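Side-chain contacts in putative histidinol-phosphate aminotransferase (Burkholderia pseudomallei, PDB 3P1T), which probably transfers the amino group of histidinol phosphate to 2-oxoglutarate with the help of pyridoxal 5'-phosphate, a step of histidine biosynthesis: residues N128-A131 with Q132-R135; R292-E296 with R297-V301; P54-M57 with R58-E62. All blocks are in the same frame, centred on the assembly; numbering follows the deposited sequence.

Interaction 1: residues N128-A131 with Q132-R135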
loop_
_atom_site.group_PDB
_atom_site.type_symbol
_atom_site.label_atom_id
_atom_site.label_comp_id
_atom_site.label_asym_id
_atom_site.label_seq_id
_atom_site.Cartn_x
_atom_site.Cartn_y
_atom_site.Cartn_z
ATOM N N ASN A 128 3.921 -24.694 -29.137
ATOM C CA ASN A 128 4.562 -23.905 -30.190
ATOM C C ASN A 128 4.982 -22.561 -29.667
ATOM O O ASN A 128 6.067 -22.103 -30.012
ATOM C CB ASN A 128 3.642 -23.725 -31.402
ATOM C CG ASN A 128 3.186 -25.026 -32.006
ATOM O OD1 ASN A 128 3.990 -25.871 -32.419
ATOM N ND2 ASN A 128 1.878 -25.228 -32.035
ATOM N N ASP A 129 4.137 -21.927 -28.841
ATOM C CA ASP A 129 4.442 -20.647 -28.217
ATOM C C ASP A 129 5.469 -20.853 -27.087
ATOM O O ASP A 129 6.398 -20.062 -26.950
ATOM C CB ASP A 129 3.159 -19.972 -27.690
ATOM C CG ASP A 129 2.165 -19.526 -28.748
ATOM O OD1 ASP A 129 2.605 -19.168 -29.871
ATOM O OD2 ASP A 129 0.957 -19.437 -28.426
ATOM N N LEU A 130 5.328 -21.945 -26.316
ATOM C CA LEU A 130 6.205 -22.299 -25.203
ATOM C C LEU A 130 7.637 -22.544 -25.698
ATOM O O LEU A 130 8.591 -22.250 -24.987
ATOM C CB LEU A 130 5.628 -23.534 -24.517
ATOM C CG LEU A 130 6.103 -23.876 -23.115
ATOM C CD1 LEU A 130 6.008 -22.690 -22.183
ATOM C CD2 LEU A 130 5.295 -25.045 -22.546
ATOM N N ALA A 131 7.776 -22.990 -26.945
ATOM C CA ALA A 131 9.062 -23.220 -27.603
ATOM C C ALA A 131 9.749 -21.901 -27.999
ATOM O O ALA A 131 10.949 -21.925 -28.289
ATOM C CB ALA A 131 8.854 -24.073 -28.842
ATOM N N GLN A 132 8.997 -20.767 -28.030
ATOM C CA GLN A 132 9.526 -19.459 -28.422
ATOM C C GLN A 132 10.131 -18.740 -27.206
ATOM O O GLN A 132 10.728 -17.670 -27.369
ATOM C CB GLN A 132 8.444 -18.587 -29.101
ATOM C CG GLN A 132 8.037 -19.085 -30.501
ATOM C CD GLN A 132 6.958 -18.258 -31.170
ATOM O OE1 GLN A 132 7.132 -17.065 -31.470
ATOM N NE2 GLN A 132 5.855 -18.909 -31.517
ATOM N N VAL A 133 10.006 -19.325 -25.996
ATOM C CA VAL A 133 10.576 -18.750 -24.765
ATOM C C VAL A 133 12.106 -18.766 -24.889
ATOM O O VAL A 133 12.653 -19.807 -25.267
ATOM C CB VAL A 133 10.081 -19.519 -23.509
ATOM C CG1 VAL A 133 10.893 -19.158 -22.266
ATOM C CG2 VAL A 133 8.591 -19.292 -23.274
ATOM N N SER A 134 12.788 -17.612 -24.609
ATOM C CA SER A 134 14.259 -17.452 -24.710
ATOM C C SER A 134 14.853 -16.924 -23.409
ATOM O O SER A 134 14.109 -16.536 -22.521
ATOM C CB SER A 134 14.630 -16.517 -25.858
ATOM O OG SER A 134 14.295 -15.165 -25.594
ATOM N N ARG A 135 16.191 -16.889 -23.297
ATOM C CA ARG A 135 16.893 -16.445 -22.086
ATOM C C ARG A 135 16.795 -14.915 -21.912
ATOM O O ARG A 135 17.196 -14.390 -20.872
ATOM C CB ARG A 135 18.353 -16.909 -22.109
ATOM C CG ARG A 135 18.529 -18.446 -21.970
ATOM C CD ARG A 135 18.469 -18.951 -20.524
ATOM N NE ARG A 135 18.550 -20.414 -20.421
ATOM C CZ ARG A 135 19.678 -21.107 -20.258
ATOM N NH1 ARG A 135 20.848 -20.481 -20.180
ATOM N NH2 ARG A 135 19.646 -22.432 -20.179
#
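Two backbone bonds tie Gln-132 and Val-133 to the end of the short helix 127-130. The N of Gln-132 donates to Asp-129 O at 2.9 Å, an i to i+3 bond. The next bond, from Val-133 N to Leu-130 O at 3.4 Å, is weak and closes a type I beta turn over Leu-130 to Val-133. The chain then turns toward strand 137-142.

Among the polar side chains, Asp-129 and Gln-132 run side by side and point the same way. The torsion that sets CG of Gln-132 beside its own backbone N (chi1 -70°) sends the extended chain back along the helix. In the conformer described, Gln-132 NE2 comes to 3.5 Å from Asn-128 O and 3.7 Å from Asp-129 OD1, loose polar neighbours, with amide and carboxylate turned 62° apart; with a second conformer deposited, this approach is tentative. The firm partner of the carboxylate is Gly-118, whose N donates a hydrogen bond to Asp-129 OD2.

The apolar contact is looser. Leu-130 CD1 stands 4.4 Å from Val-133 CG2, and Val-133 CG2 also lies 3.4 Å from Leu-130 O. Both residues are buried, and branched hydrocarbon suits them: Leu-130 packs on Ile-117 of strand 113-117 and on Leu-160 of helix 154-163.

The chemistry implies a division of labour, in which main-chain bonds make the turn, Leu-130 and Val-133 face the protein interior, and the amide of Gln-132, whose two deposited conformers suggest mobility, stays at the exposed surface.

Interaction 2: residues R292-E296 with R297-V301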
loop_
_atom_site.group_PDB
_atom_site.type_symbol
_atom_site.label_atom_id
_atom_site.label_comp_id
_atom_site.label_asym_id
_atom_site.label_seq_id
_atom_site.Cartn_x
_atom_site.Cartn_y
_atom_site.Cartn_z
ATOM N N ARG A 292 -27.552 -13.110 -17.327
ATOM C CA ARG A 292 -28.806 -12.382 -17.122
ATOM C C ARG A 292 -29.795 -13.255 -16.314
ATOM O O ARG A 292 -30.394 -12.754 -15.358
ATOM C CB ARG A 292 -29.383 -11.972 -18.486
ATOM C CG ARG A 292 -30.644 -11.126 -18.430
ATOM C CD ARG A 292 -31.013 -10.504 -19.774
ATOM N NE ARG A 292 -31.256 -11.475 -20.854
ATOM C CZ ARG A 292 -30.424 -11.699 -21.873
ATOM N NH1 ARG A 292 -29.285 -11.021 -21.972
ATOM N NH2 ARG A 292 -30.730 -12.595 -22.802
ATOM N N PHE A 293 -29.917 -14.561 -16.669
ATOM C CA PHE A 293 -30.748 -15.565 -15.989
ATOM C C PHE A 293 -30.357 -15.710 -14.505
ATOM O O PHE A 293 -31.221 -15.697 -13.630
ATOM C CB PHE A 293 -30.607 -16.925 -16.700
ATOM C CG PHE A 293 -31.314 -18.092 -16.041
ATOM C CD1 PHE A 293 -30.666 -18.871 -15.088
ATOM C CD2 PHE A 293 -32.612 -18.437 -16.406
ATOM C CE1 PHE A 293 -31.323 -19.937 -14.475
ATOM C CE2 PHE A 293 -33.251 -19.536 -15.829
ATOM C CZ PHE A 293 -32.610 -20.268 -14.853
ATOM N N LEU A 294 -29.060 -15.890 -14.244
ATOM C CA LEU A 294 -28.502 -16.039 -12.911
ATOM C C LEU A 294 -28.628 -14.728 -12.104
ATOM O O LEU A 294 -28.887 -14.817 -10.905
ATOM C CB LEU A 294 -27.028 -16.493 -12.975
ATOM C CG LEU A 294 -26.748 -17.912 -13.513
ATOM C CD1 LEU A 294 -25.256 -18.172 -13.611
ATOM C CD2 LEU A 294 -27.420 -18.998 -12.657
ATOM N N ARG A 295 -28.453 -13.527 -12.736
ATOM C CA ARG A 295 -28.607 -12.240 -12.035
ATOM C C ARG A 295 -30.054 -12.043 -11.591
ATOM O O ARG A 295 -30.285 -11.470 -10.523
ATOM C CB ARG A 295 -28.159 -11.039 -12.883
ATOM C CG ARG A 295 -26.638 -10.890 -13.030
ATOM C CD ARG A 295 -26.245 -9.561 -13.661
ATOM N NE ARG A 295 -26.879 -9.351 -14.965
ATOM C CZ ARG A 295 -26.292 -9.588 -16.133
ATOM N NH1 ARG A 295 -25.035 -10.021 -16.178
ATOM N NH2 ARG A 295 -26.949 -9.376 -17.267
ATOM N N GLU A 296 -31.025 -12.544 -12.387
ATOM C CA GLU A 296 -32.448 -12.477 -12.040
ATOM C C GLU A 296 -32.728 -13.272 -10.773
ATOM O O GLU A 296 -33.643 -12.934 -10.023
ATOM C CB GLU A 296 -33.327 -13.010 -13.182
ATOM C CG GLU A 296 -33.619 -12.023 -14.298
ATOM C CD GLU A 296 -34.299 -12.624 -15.518
ATOM O OE1 GLU A 296 -35.196 -13.488 -15.352
ATOM O OE2 GLU A 296 -33.952 -12.199 -16.644
ATOM N N ARG A 297 -31.926 -14.325 -10.528
ATOM C CA ARG A 297 -32.084 -15.209 -9.374
ATOM C C ARG A 297 -31.075 -14.877 -8.285
ATOM O O ARG A 297 -30.836 -15.698 -7.398
ATOM C CB ARG A 297 -31.944 -16.666 -9.814
ATOM C CG ARG A 297 -33.175 -17.127 -10.543
ATOM C CD ARG A 297 -32.879 -18.152 -11.613
ATOM N NE ARG A 297 -34.096 -18.517 -12.335
ATOM C CZ ARG A 297 -34.614 -17.812 -13.338
ATOM N NH1 ARG A 297 -34.011 -16.707 -13.764
ATOM N NH2 ARG A 297 -35.725 -18.218 -13.938
ATOM N N GLY A 298 -30.512 -13.673 -8.351
ATOM C CA GLY A 298 -29.535 -13.158 -7.392
ATOM C C GLY A 298 -28.253 -13.959 -7.253
ATOM O O GLY A 298 -27.664 -14.012 -6.166
ATOM N N ILE A 299 -27.820 -14.595 -8.358
ATOM C CA ILE A 299 -26.607 -15.403 -8.400
ATOM C C ILE A 299 -25.614 -14.662 -9.291
ATOM O O ILE A 299 -25.928 -14.334 -10.437
ATOM C CB ILE A 299 -26.919 -16.856 -8.852
ATOM C CG1 ILE A 299 -27.809 -17.534 -7.788
ATOM C CG2 ILE A 299 -25.618 -17.652 -9.052
ATOM C CD1 ILE A 299 -28.431 -18.781 -8.185
ATOM N N GLN A 300 -24.440 -14.337 -8.732
ATOM C CA GLN A 300 -23.425 -13.565 -9.438
ATOM C C GLN A 300 -22.202 -14.460 -9.735
ATOM O O GLN A 300 -21.519 -14.893 -8.813
ATOM C CB GLN A 300 -23.047 -12.325 -8.591
ATOM C CG GLN A 300 -22.461 -11.173 -9.373
ATOM N N VAL A 301 -21.968 -14.785 -11.015
ATOM C CA VAL A 301 -20.793 -15.571 -11.436
ATOM C C VAL A 301 -19.865 -14.626 -12.251
ATOM O O VAL A 301 -20.227 -13.467 -12.447
ATOM C CB VAL A 301 -21.118 -16.893 -12.204
ATOM C CG1 VAL A 301 -21.915 -17.863 -11.334
ATOM C CG2 VAL A 301 -21.803 -16.645 -13.546
#
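The guanidinium of Arg-297 lies flat on the ring of Phe-293, with the planes only 12° apart and the centres 3.6 Å from each other, beside a Schellman motif that ends helix 288-296. This is a cation-pi stack: CZ of Arg-297 sits over the ring face, 3.7 Å from the centroid of Phe-293. The torsion of Phe-293 that puts CG opposite the backbone N (chi1 175°) swings the ring beneath the arginine, whose CD adds a CH-pi contact to the same face.

A hydrogen bond of 3.0 Å from Arg-297 NH1 to Phe-293 O helps fix the rotation of the planar group. NH2 turns to a salt bridge with Glu-332 of helix 320-333, whereas the bridge from NH1 to Glu-296 OE1 is long, OE1 lying at the guanidinium's edge, near its plane. Arginine suits this place because one flat cation can stack, donate to a carbonyl and meet acids at once. Tyr-333 also meets the Phe-293 ring.

The Schellman signature is a pair of backbone bonds: Gly-298 N reaches Arg-295 O at 3.1 Å, and Ile-299 N reaches Leu-294 O at 2.8 Å. Gly-298 is the C-prime residue, and its positive phi (60°) is readily adopted by glycine. The reversal leads straight into strand 299-303, which pairs with strand 19-20.

Beyond the turn, aliphatic side chains pack helix against strand beside Ala-329 and Leu-326 of helix 320-333. Leu-294 meets Ile-299 through their CB atoms, and the side chains of Leu-294 and Val-301 cross nearly perpendicularly, with Leu-294 CD1 3.8 Å from Val-301 CG2.

Interaction 3: residues P54-M57 with R58-E62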
loop_
_atom_site.group_PDB
_atom_site.type_symbol
_atom_site.label_atom_id
_atom_site.label_comp_id
_atom_site.label_asym_id
_atom_site.label_seq_id
_atom_site.Cartn_x
_atom_site.Cartn_y
_atom_site.Cartn_z
ATOM N N PRO A 54 9.032 -5.531 12.003
ATOM C CA PRO A 54 10.026 -6.630 12.058
ATOM C C PRO A 54 9.483 -7.925 12.666
ATOM O O PRO A 54 9.904 -9.001 12.240
ATOM C CB PRO A 54 11.141 -6.077 12.948
ATOM C CG PRO A 54 10.531 -4.970 13.695
ATOM C CD PRO A 54 9.485 -4.380 12.812
ATOM N N ARG A 55 8.548 -7.821 13.636
ATOM C CA ARG A 55 7.925 -8.971 14.288
ATOM C C ARG A 55 7.113 -9.801 13.275
ATOM O O ARG A 55 7.221 -11.025 13.280
ATOM C CB ARG A 55 7.028 -8.504 15.440
ATOM C CG ARG A 55 6.516 -9.652 16.306
ATOM C CD ARG A 55 5.574 -9.196 17.414
ATOM N NE ARG A 55 4.245 -8.793 16.929
ATOM C CZ ARG A 55 3.744 -7.561 16.999
ATOM N NH1 ARG A 55 4.444 -6.580 17.558
ATOM N NH2 ARG A 55 2.528 -7.306 16.544
ATOM N N VAL A 56 6.326 -9.142 12.408
ATOM C CA VAL A 56 5.501 -9.825 11.405
ATOM C C VAL A 56 6.424 -10.422 10.321
ATOM O O VAL A 56 6.149 -11.534 9.853
ATOM C CB VAL A 56 4.400 -8.898 10.801
ATOM C CG1 VAL A 56 3.637 -9.586 9.684
ATOM C CG2 VAL A 56 3.425 -8.440 11.881
HETATM N N MSE A 57 7.533 -9.721 9.957
HETATM C CA MSE A 57 8.494 -10.236 8.951
HETATM C C MSE A 57 9.065 -11.568 9.401
HETATM O O MSE A 57 9.136 -12.498 8.599
HETATM C CB MSE A 57 9.641 -9.247 8.666
HETATM C CG MSE A 57 9.203 -8.029 7.858
HETATM SE SE MSE A 57 8.437 -8.536 6.161
HETATM C CE MSE A 57 9.977 -9.085 5.190
ATOM N N ARG A 58 9.408 -11.661 10.699
ATOM C CA ARG A 58 9.948 -12.838 11.342
ATOM C C ARG A 58 8.894 -13.927 11.364
ATOM O O ARG A 58 9.219 -15.077 11.073
ATOM C CB ARG A 58 10.414 -12.469 12.751
ATOM C CG ARG A 58 10.968 -13.623 13.581
ATOM C CD ARG A 58 11.318 -13.212 15.012
ATOM N NE ARG A 58 10.201 -12.593 15.741
ATOM C CZ ARG A 58 9.229 -13.259 16.366
ATOM N NH1 ARG A 58 9.192 -14.586 16.330
ATOM N NH2 ARG A 58 8.276 -12.601 17.011
ATOM N N LYS A 59 7.624 -13.562 11.681
ATOM C CA LYS A 59 6.489 -14.497 11.723
ATOM C C LYS A 59 6.267 -15.125 10.334
ATOM O O LYS A 59 6.056 -16.327 10.256
ATOM C CB LYS A 59 5.203 -13.800 12.220
ATOM C CG LYS A 59 4.756 -14.155 13.647
ATOM C CD LYS A 59 5.571 -13.472 14.751
ATOM C CE LYS A 59 5.124 -13.857 16.144
ATOM N NZ LYS A 59 3.739 -13.400 16.455
ATOM N N LEU A 60 6.344 -14.321 9.252
ATOM C CA LEU A 60 6.230 -14.770 7.868
ATOM C C LEU A 60 7.322 -15.781 7.537
ATOM O O LEU A 60 7.036 -16.830 6.946
ATOM C CB LEU A 60 6.313 -13.578 6.898
ATOM C CG LEU A 60 5.079 -12.706 6.776
ATOM C CD1 LEU A 60 5.424 -11.372 6.114
ATOM C CD2 LEU A 60 3.942 -13.430 6.032
ATOM N N ALA A 61 8.567 -15.477 7.950
ATOM C CA ALA A 61 9.746 -16.310 7.741
ATOM C C ALA A 61 9.559 -17.676 8.377
ATOM O O ALA A 61 9.887 -18.689 7.752
ATOM C CB ALA A 61 10.973 -15.622 8.313
ATOM N N GLU A 62 8.984 -17.699 9.602
ATOM C CA GLU A 62 8.682 -18.902 10.372
ATOM C C GLU A 62 7.613 -19.713 9.673
ATOM O O GLU A 62 7.782 -20.921 9.486
ATOM C CB GLU A 62 8.226 -18.531 11.792
ATOM C CG GLU A 62 9.307 -18.645 12.857
ATOM C CD GLU A 62 9.247 -17.605 13.971
ATOM O OE1 GLU A 62 8.183 -17.469 14.622
ATOM O OE2 GLU A 62 10.288 -16.951 14.221
#
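Residues 54-62 belong to the amphipathic helix 52-64, and this contact joins two successive turns of it. Regular i to i+4 bonds carry the backbone: Arg-58 N to Pro-54 O, Lys-59 N to Arg-55 O at 3.0 Å, Leu-60 N to Val-56 O at 2.9 Å, and Ala-61 N to Met-57 O.

On the inner side Met-57, present as selenomethionine, lays its SE obliquely across Leu-60, 4.1 Å from CD1. Bends at chi2 and chi3 fold its chain over, and such a pliable side chain is well suited to fit against Leu-71 and Leu-73 of strand 71-74. Val-56 CG1 approaches the same CD1 of Leu-60 at 4.4 Å. Branched hydrocarbon serves these two buried positions, where Val-56 meets Leu-237 and Leu-60 meets Leu-241 of helix 231-241.

The polar side is charged, mostly basic. Arg-58 holds CG opposite its backbone N (chi1 178°), and after a bend at chi3 its NH2 comes to 3.5 Å from CG of Arg-55, a contact with aliphatic chain, while Arg-55 O lies over one face of the guanidinium; the two guanidinium planes are 57° apart. Arg-58 NH1 makes a salt bridge to Glu-62 OE2 at 3.4 Å, with a weak hydrogen bond in it. Lys-59 folds back until CD is 3.3 Å from Arg-55 O. Lys-59 NZ then lies 4.7 Å from Arg-55 NE; the shared partner Glu-238 of helix 231-241, whose OE2 bridges both, probably offsets these like charges.

One apolar side packed inward and one charged side with salt bridges are typical of an amphipathic surface helix.

Overall arrangement
The three contacts lie far apart on one chain, none touches another, and no residue of the second subunit touches any of them. Interaction 1 closes a short helix beside the edge strand 113-117 of the seven-stranded sheet, and interaction 3 belongs to a helix packed by strand 71-74 at the other edge; their centres are 38 Å apart. Interaction 2 serves a different sheet, the four-stranded one containing strand 299-303, and lies on the opposite side of the chain's centre from interaction 3, 43 Å away between centres. Between interactions 1 and 2 the nearest atoms are about 27 Å apart. Each is local packing within the aminotransferase fold, with no known link to the cofactor site.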